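Local atomic coordinates of activator of Hsp90 ATPase homologue 1/2-like C-terminal domain-containing protein (Rhodobacter sphaeroides, PDB entry 3PU2), a protein that is of unknown function but belongs to the AHA1 family of the SRPBCC superfamily and is a putative activator of the Hsp90 ATPase. Residues F17-A22 / H149-L154; L42-W47 / A140-E145. All blocks are in the same frame, centred on the assembly; numbering follows the deposited sequence. Where two conformers were deposited one is given.

Interaction 1 of 2, residues F17-A22 / H149-L154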
# COMPACT_ATOMS: atom_id res chain seq x y z
N PHE A 17 8.35 1.72 6.29
CA PHE A 17 8.37 2.91 5.44
C PHE A 17 7.52 3.97 6.12
O PHE A 17 6.60 3.65 6.87
CB PHE A 17 7.76 2.61 4.06
CG PHE A 17 8.42 1.47 3.32
CD1 PHE A 17 9.54 1.68 2.55
CD2 PHE A 17 7.90 0.19 3.42
CE1 PHE A 17 10.15 0.62 1.87
CE2 PHE A 17 8.50 -0.88 2.75
CZ PHE A 17 9.63 -0.66 1.98
N ARG A 18 7.85 5.23 5.87
CA ARG A 18 7.12 6.36 6.44
C ARG A 18 7.10 7.46 5.39
O ARG A 18 8.08 7.68 4.69
CB ARG A 18 7.81 6.86 7.71
CG ARG A 18 7.90 5.82 8.83
CD ARG A 18 8.23 6.46 10.17
NE ARG A 18 9.59 7.00 10.21
CZ ARG A 18 10.11 7.64 11.25
NH1 ARG A 18 9.38 7.83 12.35
NH2 ARG A 18 11.35 8.09 11.20
N ARG A 19 5.98 8.16 5.29
CA ARG A 19 5.86 9.22 4.31
C ARG A 19 4.84 10.27 4.74
O ARG A 19 3.78 9.94 5.27
CB ARG A 19 5.46 8.60 2.96
CG ARG A 19 5.01 9.59 1.89
CD ARG A 19 6.16 10.11 1.01
NE ARG A 19 5.67 10.29 -0.35
CZ ARG A 19 5.58 11.44 -1.00
NH1 ARG A 19 5.96 12.57 -0.42
NH2 ARG A 19 5.10 11.45 -2.24
N HIS A 20 5.16 11.53 4.51
CA HIS A 20 4.27 12.63 4.87
C HIS A 20 3.30 12.90 3.73
O HIS A 20 3.62 12.71 2.56
CB HIS A 20 5.09 13.89 5.14
CG HIS A 20 4.26 15.05 5.59
ND1 HIS A 20 3.66 15.10 6.83
CD2 HIS A 20 3.94 16.21 4.97
CE1 HIS A 20 3.00 16.23 6.95
NE2 HIS A 20 3.15 16.93 5.84
N PHE A 21 2.10 13.33 4.07
CA PHE A 21 1.07 13.61 3.09
C PHE A 21 0.31 14.85 3.55
O PHE A 21 -0.06 14.95 4.72
CB PHE A 21 0.08 12.43 2.98
CG PHE A 21 0.59 11.27 2.15
CD1 PHE A 21 0.67 11.36 0.76
CD2 PHE A 21 1.01 10.09 2.76
CE1 PHE A 21 1.17 10.31 -0.01
CE2 PHE A 21 1.51 9.04 2.00
CZ PHE A 21 1.59 9.15 0.62
N ALA A 22 0.08 15.77 2.62
CA ALA A 22 -0.63 17.00 2.94
C ALA A 22 -2.14 16.81 2.89
O ALA A 22 -2.79 17.21 1.92
CB ALA A 22 -0.21 18.09 1.96
N HIS A 149 2.06 10.00 -7.11
CA HIS A 149 0.76 10.03 -7.77
C HIS A 149 -0.30 10.51 -6.78
O HIS A 149 -1.15 11.33 -7.12
CB HIS A 149 0.37 8.63 -8.24
CG HIS A 149 1.21 8.11 -9.35
ND1 HIS A 149 1.36 6.76 -9.58
CD2 HIS A 149 1.91 8.74 -10.31
CE1 HIS A 149 2.12 6.58 -10.64
NE2 HIS A 149 2.47 7.77 -11.10
N LEU A 150 -0.23 9.96 -5.57
CA LEU A 150 -1.17 10.28 -4.51
C LEU A 150 -1.10 11.75 -4.14
O LEU A 150 -2.13 12.38 -3.85
CB LEU A 150 -0.92 9.40 -3.29
CG LEU A 150 -1.88 9.54 -2.10
CD1 LEU A 150 -3.32 9.55 -2.59
CD2 LEU A 150 -1.63 8.41 -1.11
N ASP A 151 0.11 12.30 -4.15
CA ASP A 151 0.29 13.71 -3.83
C ASP A 151 -0.53 14.57 -4.79
O ASP A 151 -1.31 15.42 -4.36
CB ASP A 151 1.76 14.12 -3.92
CG ASP A 151 2.54 13.85 -2.63
OD1 ASP A 151 1.93 13.93 -1.54
OD2 ASP A 151 3.76 13.59 -2.71
N VAL A 152 -0.34 14.33 -6.09
CA VAL A 152 -1.03 15.08 -7.14
C VAL A 152 -2.55 14.99 -7.05
O VAL A 152 -3.26 15.95 -7.36
CB VAL A 152 -0.60 14.60 -8.55
CG1 VAL A 152 -1.24 15.45 -9.63
CG2 VAL A 152 0.90 14.66 -8.68
N MSE A 153 -3.04 13.82 -6.64
CA MSE A 153 -4.47 13.61 -6.54
C MSE A 153 -5.02 14.37 -5.34
O MSE A 153 -6.06 15.03 -5.43
CB MSE A 153 -4.77 12.12 -6.41
CG MSE A 153 -6.23 11.77 -6.55
SE MSE A 153 -6.60 10.08 -5.73
CE MSE A 153 -6.75 10.69 -3.92
N LEU A 154 -4.33 14.28 -4.20
CA LEU A 154 -4.77 14.99 -3.00
C LEU A 154 -4.89 16.48 -3.31
O LEU A 154 -5.93 17.10 -3.06
CB LEU A 154 -3.79 14.74 -1.85
CG LEU A 154 -3.95 13.34 -1.25
CD1 LEU A 154 -2.92 13.11 -0.17
CD2 LEU A 154 -5.37 13.18 -0.70

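Interaction 2 of 2, residues L42-W47 / A140-E145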
# COMPACT_ATOMS: atom_id res chain seq x y z
N LEU A 42 -2.43 4.31 -7.06
CA LEU A 42 -1.69 3.08 -6.77
C LEU A 42 -1.50 2.16 -7.97
O LEU A 42 -2.17 1.13 -8.11
CB LEU A 42 -2.39 2.32 -5.65
CG LEU A 42 -1.73 1.00 -5.25
CD1 LEU A 42 -0.27 1.23 -4.86
CD2 LEU A 42 -2.52 0.40 -4.10
N PHE A 43 -0.56 2.53 -8.83
CA PHE A 43 -0.24 1.78 -10.03
C PHE A 43 1.17 2.14 -10.45
O PHE A 43 1.69 3.19 -10.06
CB PHE A 43 -1.21 2.14 -11.14
CG PHE A 43 -1.10 3.56 -11.58
CD1 PHE A 43 -0.27 3.91 -12.65
CD2 PHE A 43 -1.82 4.56 -10.94
CE1 PHE A 43 -0.16 5.24 -13.06
CE2 PHE A 43 -1.72 5.91 -11.34
CZ PHE A 43 -0.89 6.25 -12.41
N ALA A 44 1.81 1.27 -11.23
CA ALA A 44 3.16 1.57 -11.71
C ALA A 44 3.07 1.98 -13.18
O ALA A 44 2.01 1.88 -13.80
CB ALA A 44 4.06 0.37 -11.54
N ARG A 45 4.19 2.45 -13.72
CA ARG A 45 4.29 2.91 -15.11
C ARG A 45 3.89 1.82 -16.13
O ARG A 45 4.57 0.79 -16.27
CB ARG A 45 5.73 3.38 -15.37
CG ARG A 45 5.90 4.41 -16.50
CD ARG A 45 7.33 4.96 -16.53
NE ARG A 45 8.34 3.91 -16.71
CZ ARG A 45 8.46 3.16 -17.80
NH1 ARG A 45 7.63 3.32 -18.83
NH2 ARG A 45 9.41 2.23 -17.87
N GLY A 46 2.79 2.07 -16.84
CA GLY A 46 2.31 1.13 -17.84
C GLY A 46 1.49 -0.04 -17.31
O GLY A 46 1.23 -0.99 -18.03
N TRP A 47 1.08 0.03 -16.04
CA TRP A 47 0.29 -1.02 -15.43
C TRP A 47 -0.84 -0.41 -14.60
O TRP A 47 -0.78 -0.40 -13.37
CB TRP A 47 1.15 -1.91 -14.51
CG TRP A 47 2.19 -2.72 -15.23
CD1 TRP A 47 3.35 -2.26 -15.79
CD2 TRP A 47 2.13 -4.12 -15.53
NE1 TRP A 47 4.01 -3.28 -16.43
CE2 TRP A 47 3.28 -4.44 -16.28
CE3 TRP A 47 1.21 -5.13 -15.23
CZ2 TRP A 47 3.54 -5.73 -16.76
CZ3 TRP A 47 1.47 -6.42 -15.70
CH2 TRP A 47 2.63 -6.71 -16.45
N ALA A 140 10.43 -0.31 -3.40
CA ALA A 140 10.56 0.94 -2.66
C ALA A 140 10.43 2.11 -3.63
O ALA A 140 9.87 3.16 -3.32
CB ALA A 140 11.91 0.99 -1.95
N THR A 141 10.91 1.85 -4.83
CA THR A 141 10.95 2.81 -5.88
C THR A 141 9.60 3.01 -6.46
O THR A 141 9.16 4.10 -6.74
CB THR A 141 11.83 2.30 -6.97
OG1 THR A 141 13.09 2.94 -6.89
CG2 THR A 141 11.23 2.60 -8.29
N GLU A 142 8.92 1.92 -6.66
CA GLU A 142 7.65 1.97 -7.25
C GLU A 142 6.66 2.48 -6.29
O GLU A 142 5.64 2.98 -6.66
CB GLU A 142 7.27 0.59 -7.64
CG GLU A 142 7.97 0.15 -8.81
CD GLU A 142 7.42 -1.11 -9.29
OE1 GLU A 142 6.24 -1.31 -9.06
OE2 GLU A 142 8.14 -1.91 -9.89
N MSE A 143 6.96 2.33 -5.03
CA MSE A 143 6.01 2.72 -4.04
C MSE A 143 6.14 4.18 -3.70
O MSE A 143 5.22 4.76 -3.20
CB MSE A 143 6.15 1.81 -2.83
CG MSE A 143 5.06 1.96 -1.79
SE MSE A 143 3.60 0.98 -2.05
CE MSE A 143 2.41 2.24 -2.27
N GLU A 144 7.26 4.80 -4.05
CA GLU A 144 7.41 6.26 -3.99
C GLU A 144 6.78 6.88 -5.24
O GLU A 144 6.17 7.94 -5.17
CB GLU A 144 8.88 6.65 -3.87
CG GLU A 144 9.14 8.17 -3.85
CD GLU A 144 8.23 8.96 -2.89
OE1 GLU A 144 7.94 8.46 -1.79
OE2 GLU A 144 7.82 10.09 -3.24
N GLU A 145 6.93 6.21 -6.37
CA GLU A 145 6.34 6.72 -7.60
C GLU A 145 4.82 6.78 -7.39
O GLU A 145 4.14 7.69 -7.88
CB GLU A 145 6.68 5.79 -8.78
CG GLU A 145 6.02 6.16 -10.10
CD GLU A 145 6.41 5.21 -11.24
OE1 GLU A 145 6.24 3.98 -11.10
OE2 GLU A 145 6.89 5.71 -12.29

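Interaction 1 of 2, residues F17-A22 / H149-L154
Arg19 and Asp151 reach for each other from opposite directions and meet in a salt bridge between strand 14-21 and helix 139-156. Arg19 NH2 lies 2.6 Å from Asp151 OD2. The guanidinium and carboxylate planes are 87° apart, almost perpendicular, so the two groups do not form a flat paired bridge. OD2 is met from above the carboxylate plane and also sits somewhat out of the guanidinium plane. The N-H...O angle of 131° makes the bond far from straight. The arginine chain leaves the strand with CG anti to the backbone N (chi1 168°) and then bends at chi2 and chi3, which brings NH2 to the acid.

The other oxygen of Asp151 turns to Phe21. Asp151 OD1 approaches Phe21 CD1 obliquely, at 3.7 Å. Leu150 crosses the phenylalanine at about a right angle and sets CD2 3.6 Å from Phe21 CE1. Leu154, one turn further along the helix, also crosses it, with CD1 4.1 Å from Phe21 CD1. Tyr147 meets the Phe21 ring edge-to-face, and Leu28 of helix 25-33 touches both Phe21 and Leu150.

This is where the C-terminal helix packs against the sheet in the Bet v 1-like (SRPBCC) fold. Apolar contacts of the buried Phe21 and Leu150 lie beside a charged pair that is partly exposed. The salt bridge ties one carboxylate oxygen to the strand. The positive charge of Arg19 probably favours the ionised form of Asp151.

Interaction 2 of 2, residues L42-W47 / A140-E145
This is a surface contact, mostly van der Waals in character, between the loop that follows helix 25-33 and the first half of helix 139-156. Its apolar part is one pair. Leu42 CD1 lies 3.9 Å from CE of Met143, a selenomethionine, and the two side chains cross obliquely. This holds for one of two modelled conformers of Met143, so the pair is doubtful.

Two glutamates of the helix make the rest of the contact. Glu142 places OE1 3.7 Å from Ala44 CB. Glu145 points at the loop with its chain extended beyond CG (chi2 179°), so its carboxylate reaches the loop backbone. Glu145 OE1 is 3.7 Å from Arg45 N, a contact and not a hydrogen bond. Glu145 OE1 is also 4.0 Å from Ala44 CA. Glu145 OE2 meets the Arg45 side chain, 4.0 Å from Arg45 CB. The charged ends are further apart: Arg45 NE is 5.0 Å from Glu145 OE2. Their opposite charges may still attract weakly across this gap.

Ala44 to Trp47 form a type II beta turn, closed by a bond from Trp47 N to Ala44 O. The loop has further partners. Leu42 O accepts a hydrogen bond from Trp66, and the Phe43 ring stacks on His149, further along the same helix. Trp47 makes a cation-pi contact with Arg74. The loop thus contacts helix 139-156 and strands 61-67 and 73-84 before leading into strand 49-54.

Both contacts use helix 139-156, and their centres are about 13 Å apart. Interaction 2 takes the earlier part of the helix and interaction 1 the later part. Along the chain the order is 17-22, 42-47, 140-145, 149-154, so interaction 2 falls wholly between the two segments of interaction 1. Their partners differ: strand 14-21 of the antiparallel sheet for interaction 1, the loop before strand 49-54, at one edge of the sheet, for interaction 2. The two contacts also touch: Phe17 CE1 packs on Ala140 CB. The C-terminal helix is thus packed on the sheet at its later part and on the loop at its earlier part, consistent with the helix-on-sheet layout of Bet v 1-like folds.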